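Local coordinates for peptidoglycan-recognition protein LB (Drosophila melanogaster, PDB 7NSZ) that hydrolyses the amide link between N-acetylmuramoyl groups and L-amino acids in bacterial peptidoglycan, a zinc-dependent reaction that serves innate immunity in the fly, at residues 40-51 / 109-120. The protein carries 1 engineered substitution. Numbering follows the deposited sequence.
With ZN (zinc ion), chain B.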
ATOM      1  N   TYR A  40     -11.381   1.048   4.676  1.00 10.31           N
ATOM      2  CA  TYR A  40     -10.873   0.381   3.462  1.00  9.57           C
ATOM      3  C   TYR A  40      -9.376   0.150   3.524  1.00  9.44           C
ATOM      4  O   TYR A  40      -8.599   0.937   4.112  1.00  9.27           O
ATOM      5  CB  TYR A  40     -11.148   1.221   2.224  1.00 10.57           C
ATOM      6  CG  TYR A  40     -12.619   1.423   1.964  1.00 12.78           C
ATOM      7  CD1 TYR A  40     -13.279   2.522   2.480  1.00 13.42           C
ATOM      8  CD2 TYR A  40     -13.360   0.449   1.301  1.00 13.32           C
ATOM      9  CE1 TYR A  40     -14.641   2.704   2.268  1.00 15.31           C
ATOM     10  CE2 TYR A  40     -14.719   0.617   1.084  1.00 15.02           C
ATOM     11  CZ  TYR A  40     -15.344   1.731   1.571  1.00 15.54           C
ATOM     12  OH  TYR A  40     -16.692   1.827   1.301  1.00 20.05           O
ATOM     13  N   VAL A  41      -8.993  -0.927   2.865  1.00  8.57           N
ATOM     14  CA  VAL A  41      -7.587  -1.245   2.532  1.00  8.90           C
ATOM     15  C   VAL A  41      -7.534  -1.345   1.021  1.00  9.58           C
ATOM     16  O   VAL A  41      -8.303  -2.140   0.441  1.00 10.36           O
ATOM     17  CB  VAL A  41      -7.091  -2.524   3.207  1.00  9.51           C
ATOM     18  CG1 VAL A  41      -5.698  -2.879   2.754  1.00 10.09           C
ATOM     19  CG2 VAL A  41      -7.184  -2.449   4.707  1.00 10.79           C
ATOM     20  N   ILE A  42      -6.664  -0.558   0.401  1.00  9.34           N
ATOM     21  CA  ILE A  42      -6.513  -0.568  -1.080  1.00  9.84           C
ATOM     22  C   ILE A  42      -5.144  -1.110  -1.402  1.00  9.29           C
ATOM     23  O   ILE A  42      -4.110  -0.587  -0.940  1.00  8.39           O
ATOM     24  CB  ILE A  42      -6.668   0.809  -1.719  1.00 10.49           C
ATOM     25  CG1 ILE A  42      -7.816   1.609  -1.142  1.00 12.46           C
ATOM     26  CG2 ILE A  42      -6.706   0.725  -3.223  1.00  9.71           C
ATOM     27  CD1 ILE A  42      -9.131   1.011  -1.324  1.00 14.81           C
ATOM     28  N   ILE A  43      -5.098  -2.126  -2.239  1.00  8.13           N
ATOM     29  CA  ILE A  43      -3.846  -2.766  -2.681  1.00  8.64           C
ATOM     30  C   ILE A  43      -3.395  -2.236  -4.022  1.00  8.49           C
ATOM     31  O   ILE A  43      -4.219  -2.086  -4.948  1.00  9.20           O
ATOM     32  CB  ILE A  43      -3.994  -4.307  -2.740  1.00  9.18           C
ATOM     33  CG1 ILE A  43      -4.477  -4.883  -1.415  1.00  9.41           C
ATOM     34  CG2 ILE A  43      -2.731  -4.954  -3.215  1.00 10.29           C
ATOM     35  CD1 ILE A  43      -3.590  -4.599  -0.232  1.00  9.98           C
ATOM     36  N   HIS A  44      -2.115  -1.968  -4.126  1.00  8.09           N
ATOM     37  CA  HIS A  44      -1.403  -1.466  -5.317  1.00  8.16           C
ATOM     38  C   HIS A  44      -0.212  -2.330  -5.632  1.00  8.18           C
ATOM     39  O   HIS A  44       0.346  -3.003  -4.722  1.00  8.27           O
ATOM     40  CB  HIS A  44      -0.929   0.002  -5.084  1.00  7.70           C
ATOM     41  CG  HIS A  44      -2.002   0.920  -4.649  1.00  7.39           C
ATOM     42  ND1 HIS A  44      -2.653   1.703  -5.601  1.00  7.05           N
ATOM     43  CD2 HIS A  44      -2.504   1.300  -3.470  1.00  8.81           C
ATOM     44  CE1 HIS A  44      -3.499   2.484  -5.022  1.00  7.91           C
ATOM     45  NE2 HIS A  44      -3.471   2.277  -3.688  1.00  8.19           N
ATOM     46  N   HIS A  45       0.272  -2.239  -6.883  1.00  9.15           N
ATOM     47  CA  HIS A  45       1.649  -2.581  -7.229  1.00  9.59           C
ATOM     48  C   HIS A  45       2.368  -1.296  -7.621  1.00  9.74           C
ATOM     49  O   HIS A  45       1.726  -0.269  -7.899  1.00  9.77           O
ATOM     50  CB  HIS A  45       1.828  -3.693  -8.285  1.00 10.44           C
ATOM     51  CG  HIS A  45       1.516  -3.275  -9.680  1.00 10.34           C
ATOM     52  ND1 HIS A  45       1.881  -4.115 -10.712  1.00 13.19           N
ATOM     53  CD2 HIS A  45       0.854  -2.246 -10.216  1.00 10.20           C
ATOM     54  CE1 HIS A  45       1.470  -3.563 -11.830  1.00 12.06           C
ATOM     55  NE2 HIS A  45       0.807  -2.488 -11.579  1.00 12.19           N
ATOM     56  N   SER A  46       3.686  -1.338  -7.627  1.00 11.03           N
ATOM     57  CA  SER A  46       4.432  -0.121  -7.999  1.00 10.86           C
ATOM     58  C   SER A  46       4.631  -0.042  -9.513  1.00 13.45           C
ATOM     59  O   SER A  46       4.738   1.089 -10.033  1.00 13.08           O
ATOM     60  CB  SER A  46       5.777  -0.006  -7.294  1.00 11.73           C
ATOM     61  OG  SER A  46       6.634  -1.100  -7.590  1.00 11.75           O
ATOM     62  N   TYR A  47       4.721  -1.187 -10.174  1.00 12.17           N
ATOM     63  CA  TYR A  47       5.090  -1.385 -11.619  1.00 13.83           C
ATOM     64  C   TYR A  47       6.577  -1.084 -11.849  1.00 15.40           C
ATOM     65  O   TYR A  47       7.314  -1.983 -12.234  1.00 16.85           O
ATOM     66  CB  TYR A  47       4.141  -0.623 -12.551  1.00 16.10           C
ATOM     67  CG  TYR A  47       4.543  -0.758 -13.992  1.00 18.82           C
ATOM     68  CD1 TYR A  47       4.507  -1.992 -14.626  1.00 23.18           C
ATOM     69  CD2 TYR A  47       5.175   0.294 -14.632  1.00 22.45           C
ATOM     70  CE1 TYR A  47       5.004  -2.142 -15.911  1.00 26.71           C
ATOM     71  CE2 TYR A  47       5.667   0.165 -15.925  1.00 26.91           C
ATOM     72  CZ  TYR A  47       5.601  -1.069 -16.548  1.00 27.06           C
ATOM     73  OH  TYR A  47       6.057  -1.206 -17.832  1.00 32.16           O
ATOM     74  N   MET A  48       6.966   0.157 -11.608  1.00 16.05           N
ATOM     75  CA  MET A  48       8.375   0.596 -11.544  0.50 16.73           C
ATOM     76  C   MET A  48       8.471   1.463 -10.302  1.00 15.77           C
ATOM     77  O   MET A  48       7.697   2.408 -10.162  1.00 16.27           O
ATOM     78  CB  MET A  48       8.774   1.408 -12.788  0.50 19.05           C
ATOM     79  CG  MET A  48       8.641   0.614 -14.090  0.50 20.75           C
ATOM     80  SD  MET A  48       9.071   1.582 -15.586  0.50 28.53           S
ATOM     81  CE  MET A  48      10.859   1.475 -15.528  0.50 29.11           C
ATOM     82  N   PRO A  49       9.354   1.151  -9.334  1.00 14.84           N
ATOM     83  CA  PRO A  49      10.374   0.109  -9.415  1.00 15.62           C
ATOM     84  C   PRO A  49       9.886  -1.337  -9.508  1.00 14.77           C
ATOM     85  O   PRO A  49       8.766  -1.675  -9.131  1.00 14.03           O
ATOM     86  CB  PRO A  49      11.088   0.176  -8.062  1.00 16.45           C
ATOM     87  CG  PRO A  49      10.712   1.481  -7.459  1.00 19.78           C
ATOM     88  CD  PRO A  49       9.423   1.924  -8.097  1.00 16.45           C
ATOM     89  N   ALA A  50      10.745  -2.177 -10.044  1.00 15.57           N
ATOM     90  CA  ALA A  50      10.523  -3.623 -10.123  1.00 13.97           C
ATOM     91  C   ALA A  50      10.714  -4.307  -8.760  1.00 13.94           C
ATOM     92  O   ALA A  50      11.143  -3.661  -7.780  1.00 15.31           O
ATOM     93  CB  ALA A  50      11.495  -4.205 -11.124  1.00 15.18           C
ATOM     94  N   VAL A  51      10.418  -5.590  -8.673  1.00 13.42           N
ATOM     95  CA  VAL A  51      10.603  -6.370  -7.430  1.00 14.54           C
ATOM     96  C   VAL A  51      12.025  -6.193  -6.902  1.00 16.44           C
ATOM     97  O   VAL A  51      12.980  -6.119  -7.655  1.00 18.87           O
ATOM     98  CB  VAL A  51      10.261  -7.843  -7.670  1.00 17.18           C
ATOM     99  CG1 VAL A  51      11.212  -8.466  -8.696  1.00 17.56           C
ATOM    100  CG2 VAL A  51      10.253  -8.634  -6.355  1.00 16.54           C
ATOM    101  N   LYS A 109      -9.778   7.661   3.917  1.00 13.02           N
ATOM    102  CA  LYS A 109     -10.569   6.591   4.584  1.00 12.02           C
ATOM    103  C   LYS A 109      -9.979   5.209   4.282  1.00 10.75           C
ATOM    104  O   LYS A 109     -10.690   4.188   4.309  1.00 11.50           O
ATOM    105  CB  LYS A 109     -12.026   6.678   4.121  1.00 13.65           C
ATOM    106  CG  LYS A 109     -12.216   6.545   2.624  1.00 15.06           C
ATOM    107  CD  LYS A 109     -13.670   6.509   2.134  1.00 19.29           C
ATOM    108  CE  LYS A 109     -14.397   7.814   2.351  1.00 20.85           C
ATOM    109  NZ  LYS A 109     -13.962   8.881   1.421  1.00 26.03           N
ATOM    110  N   SER A 110      -8.667   5.130   4.029  1.00 10.76           N
ATOM    111  CA  SER A 110      -8.048   3.862   3.617  1.00 10.78           C
ATOM    112  C   SER A 110      -6.613   3.773   4.104  1.00  9.84           C
ATOM    113  O   SER A 110      -5.980   4.814   4.383  1.00 10.14           O
ATOM    114  CB  SER A 110      -8.174   3.669   2.159  1.00 10.44           C
ATOM    115  OG  SER A 110      -7.252   4.503   1.407  1.00 10.79           O
ATOM    116  N   VAL A 111      -6.135   2.538   4.105  1.00  9.22           N
ATOM    117  CA  VAL A 111      -4.710   2.224   4.131  1.00  9.28           C
ATOM    118  C   VAL A 111      -4.380   1.792   2.727  1.00  8.58           C
ATOM    119  O   VAL A 111      -4.882   0.763   2.255  1.00  9.57           O
ATOM    120  CB  VAL A 111      -4.375   1.163   5.183  1.00 10.06           C
ATOM    121  CG1 VAL A 111      -2.902   0.874   5.230  1.00  9.50           C
ATOM    122  CG2 VAL A 111      -4.925   1.542   6.516  1.00 11.07           C
ATOM    123  N   GLY A 112      -3.492   2.531   2.080  1.00  7.75           N
ATOM    124  CA  GLY A 112      -2.970   2.200   0.751  1.00  7.79           C
ATOM    125  C   GLY A 112      -1.657   1.446   0.849  1.00  7.62           C
ATOM    126  O   GLY A 112      -0.674   2.047   1.304  1.00  8.43           O
ATOM    127  N   ILE A 113      -1.603   0.201   0.379  1.00  7.64           N
ATOM    128  CA  ILE A 113      -0.431  -0.670   0.551  1.00  8.23           C
ATOM    129  C   ILE A 113       0.115  -0.987  -0.819  1.00  8.18           C
ATOM    130  O   ILE A 113      -0.675  -1.519  -1.635  1.00  8.71           O
ATOM    131  CB  ILE A 113      -0.791  -1.971   1.302  1.00  8.51           C
ATOM    132  CG1 ILE A 113      -1.417  -1.687   2.668  1.00  9.53           C
ATOM    133  CG2 ILE A 113       0.425  -2.888   1.422  1.00  8.32           C
ATOM    134  CD1 ILE A 113      -2.038  -2.946   3.341  1.00 10.08           C
ATOM    135  N   VAL A 114       1.343  -0.631  -1.111  1.00  7.43           N
ATOM    136  CA  VAL A 114       1.972  -0.974  -2.408  1.00  8.21           C
ATOM    137  C   VAL A 114       2.888  -2.176  -2.200  1.00  7.47           C
ATOM    138  O   VAL A 114       3.774  -2.208  -1.352  1.00  7.60           O
ATOM    139  CB  VAL A 114       2.707   0.229  -3.024  1.00  8.67           C
ATOM    140  CG1 VAL A 114       3.883   0.725  -2.201  1.00  8.80           C
ATOM    141  CG2 VAL A 114       3.151  -0.101  -4.440  1.00  9.39           C
ATOM    142  N   LEU A 115       2.702  -3.191  -3.039  1.00  7.93           N
ATOM    143  CA  LEU A 115       3.629  -4.317  -3.146  1.00  9.22           C
ATOM    144  C   LEU A 115       4.626  -3.964  -4.238  1.00  9.83           C
ATOM    145  O   LEU A 115       4.239  -3.844  -5.400  1.00 10.80           O
ATOM    146  CB  LEU A 115       2.914  -5.646  -3.419  1.00 10.49           C
ATOM    147  CG  LEU A 115       2.376  -6.347  -2.178  1.00 10.20           C
ATOM    148  CD1 LEU A 115       1.174  -5.691  -1.584  1.00 11.22           C
ATOM    149  CD2 LEU A 115       2.043  -7.826  -2.513  1.00 11.49           C
ATOM    150  N   ILE A 116       5.857  -3.664  -3.880  1.00  9.56           N
ATOM    151  CA  ILE A 116       6.862  -3.170  -4.845  1.00 10.08           C
ATOM    152  C   ILE A 116       7.067  -4.252  -5.916  1.00 10.33           C
ATOM    153  O   ILE A 116       7.236  -5.450  -5.602  1.00 11.47           O
ATOM    154  CB  ILE A 116       8.180  -2.793  -4.141  1.00 10.69           C
ATOM    155  CG1 ILE A 116       7.937  -1.636  -3.170  1.00 10.86           C
ATOM    156  CG2 ILE A 116       9.284  -2.453  -5.126  1.00 12.41           C
ATOM    157  CD1 ILE A 116       9.018  -1.456  -2.133  1.00 10.94           C
ATOM    158  N   GLY A 117       6.951  -3.842  -7.167  1.00 10.60           N
ATOM    159  CA  GLY A 117       7.164  -4.723  -8.331  1.00 12.22           C
ATOM    160  C   GLY A 117       6.033  -4.577  -9.307  1.00 11.92           C
ATOM    161  O   GLY A 117       5.070  -3.819  -9.092  1.00 11.99           O
ATOM    162  N   ASP A 118       6.199  -5.325 -10.401  1.00 12.39           N
ATOM    163  CA  ASP A 118       5.207  -5.454 -11.478  1.00 13.94           C
ATOM    164  C   ASP A 118       4.511  -6.803 -11.298  1.00 13.82           C
ATOM    165  O   ASP A 118       5.177  -7.817 -11.550  1.00 14.72           O
ATOM    166  CB  ASP A 118       5.883  -5.332 -12.851  1.00 16.18           C
ATOM    167  CG  ASP A 118       4.960  -5.637 -14.031  1.00 17.55           C
ATOM    168  OD1 ASP A 118       3.730  -5.642 -13.877  1.00 17.17           O
ATOM    169  OD2 ASP A 118       5.513  -5.772 -15.166  1.00 21.17           O
ATOM    170  N   TRP A 119       3.247  -6.805 -10.912  1.00 13.03           N
ATOM    171  CA  TRP A 119       2.497  -8.049 -10.577  1.00 13.52           C
ATOM    172  C   TRP A 119       1.303  -8.267 -11.526  1.00 14.75           C
ATOM    173  O   TRP A 119       0.272  -8.814 -11.179  1.00 13.56           O
ATOM    174  CB  TRP A 119       2.135  -8.019  -9.098  1.00 12.67           C
ATOM    175  CG  TRP A 119       3.333  -7.826  -8.200  1.00 12.36           C
ATOM    176  CD1 TRP A 119       3.564  -6.762  -7.358  1.00 11.77           C
ATOM    177  CD2 TRP A 119       4.529  -8.615  -8.145  1.00 12.10           C
ATOM    178  NE1 TRP A 119       4.756  -6.895  -6.733  1.00 11.13           N
ATOM    179  CE2 TRP A 119       5.402  -8.008  -7.211  1.00 11.96           C
ATOM    180  CE3 TRP A 119       4.935  -9.808  -8.761  1.00 14.18           C
ATOM    181  CZ2 TRP A 119       6.633  -8.518  -6.882  1.00 12.61           C
ATOM    182  CZ3 TRP A 119       6.170 -10.310  -8.467  1.00 15.09           C
ATOM    183  CH2 TRP A 119       7.000  -9.702  -7.528  1.00 12.69           C
ATOM    184  N   ARG A 120       1.517  -7.820 -12.759  1.00 16.40           N
ATOM    185  CA  ARG A 120       0.548  -8.096 -13.861  1.00 16.78           C
ATOM    186  C   ARG A 120       0.405  -9.594 -14.125  1.00 17.47           C
ATOM    187  O   ARG A 120      -0.732 -10.010 -14.227  1.00 18.17           O
ATOM    188  CB  ARG A 120       0.980  -7.334 -15.111  1.00 18.52           C
ATOM    189  CG  ARG A 120       0.636  -5.857 -15.005  1.00 19.92           C
ATOM    190  CD  ARG A 120       1.091  -5.129 -16.256  1.00 22.17           C
ATOM    191  NE  ARG A 120       2.522  -5.287 -16.422  1.00 24.72           N
ATOM    192  CZ  ARG A 120       3.168  -5.385 -17.584  1.00 28.88           C
ATOM    193  NH1 ARG A 120       2.516  -5.272 -18.728  1.00 28.11           N
ATOM    194  NH2 ARG A 120       4.474  -5.575 -17.598  1.00 28.27           N
TER
HETATM  195 ZN    ZN B 301      -2.381   1.646  -7.653  1.00  9.38          ZN
HETATM  196  O   HOH W   1       8.799  -6.612 -10.882  1.00 17.05           O
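The hydroxyl of Ser46 is gripped twice: OG accepts the N-H of Gly117 at 2.8 Å and donates to Pro49 O at 2.7 Å. Chi1 of 60° tucks OG over its own backbone, flanked by N and C, where a small hydroxyl can tie the 46-51 loop, with its cis Pro49, to the turn after strand 110-115. Gly117 suits that turn because its backbone, with phi at 132°, lies where residues with a side chain are strained, and the Trp119 ring packs close against it. Gly117 O receives the N-H of Tyr47 from above the carbonyl plane.

His45 uses its ring as an acceptor: ND1 lies 3.0 Å from Trp119 N, nearly straight and in the ring plane. Beyond it, Arg120 holds Asp118 side-on through NE and NH2, and the Tyr47 ring presents its CE1 to one guanidinium face, the planes 83° apart. Val51 CG2 meets the edge of the Trp119 indole 3.6 Å from CH2.

Ahead of this cluster in both segments, strands 40-45 and 110-115 pair in parallel inside the mixed amidase sheet, between strands 82-84 and 149-153. Ile43 and Ile113 run alongside each other on the face covered by helix 126-142. On the other face His44 ND1 binds zinc at 2.1 Å, with His154 and Cys162 completing the protein ligands, while NE2 is hydrogen-bonded to His102. Strand pairing thus places His44, while the zinc and His102 bonds probably set its imidazole's rotation.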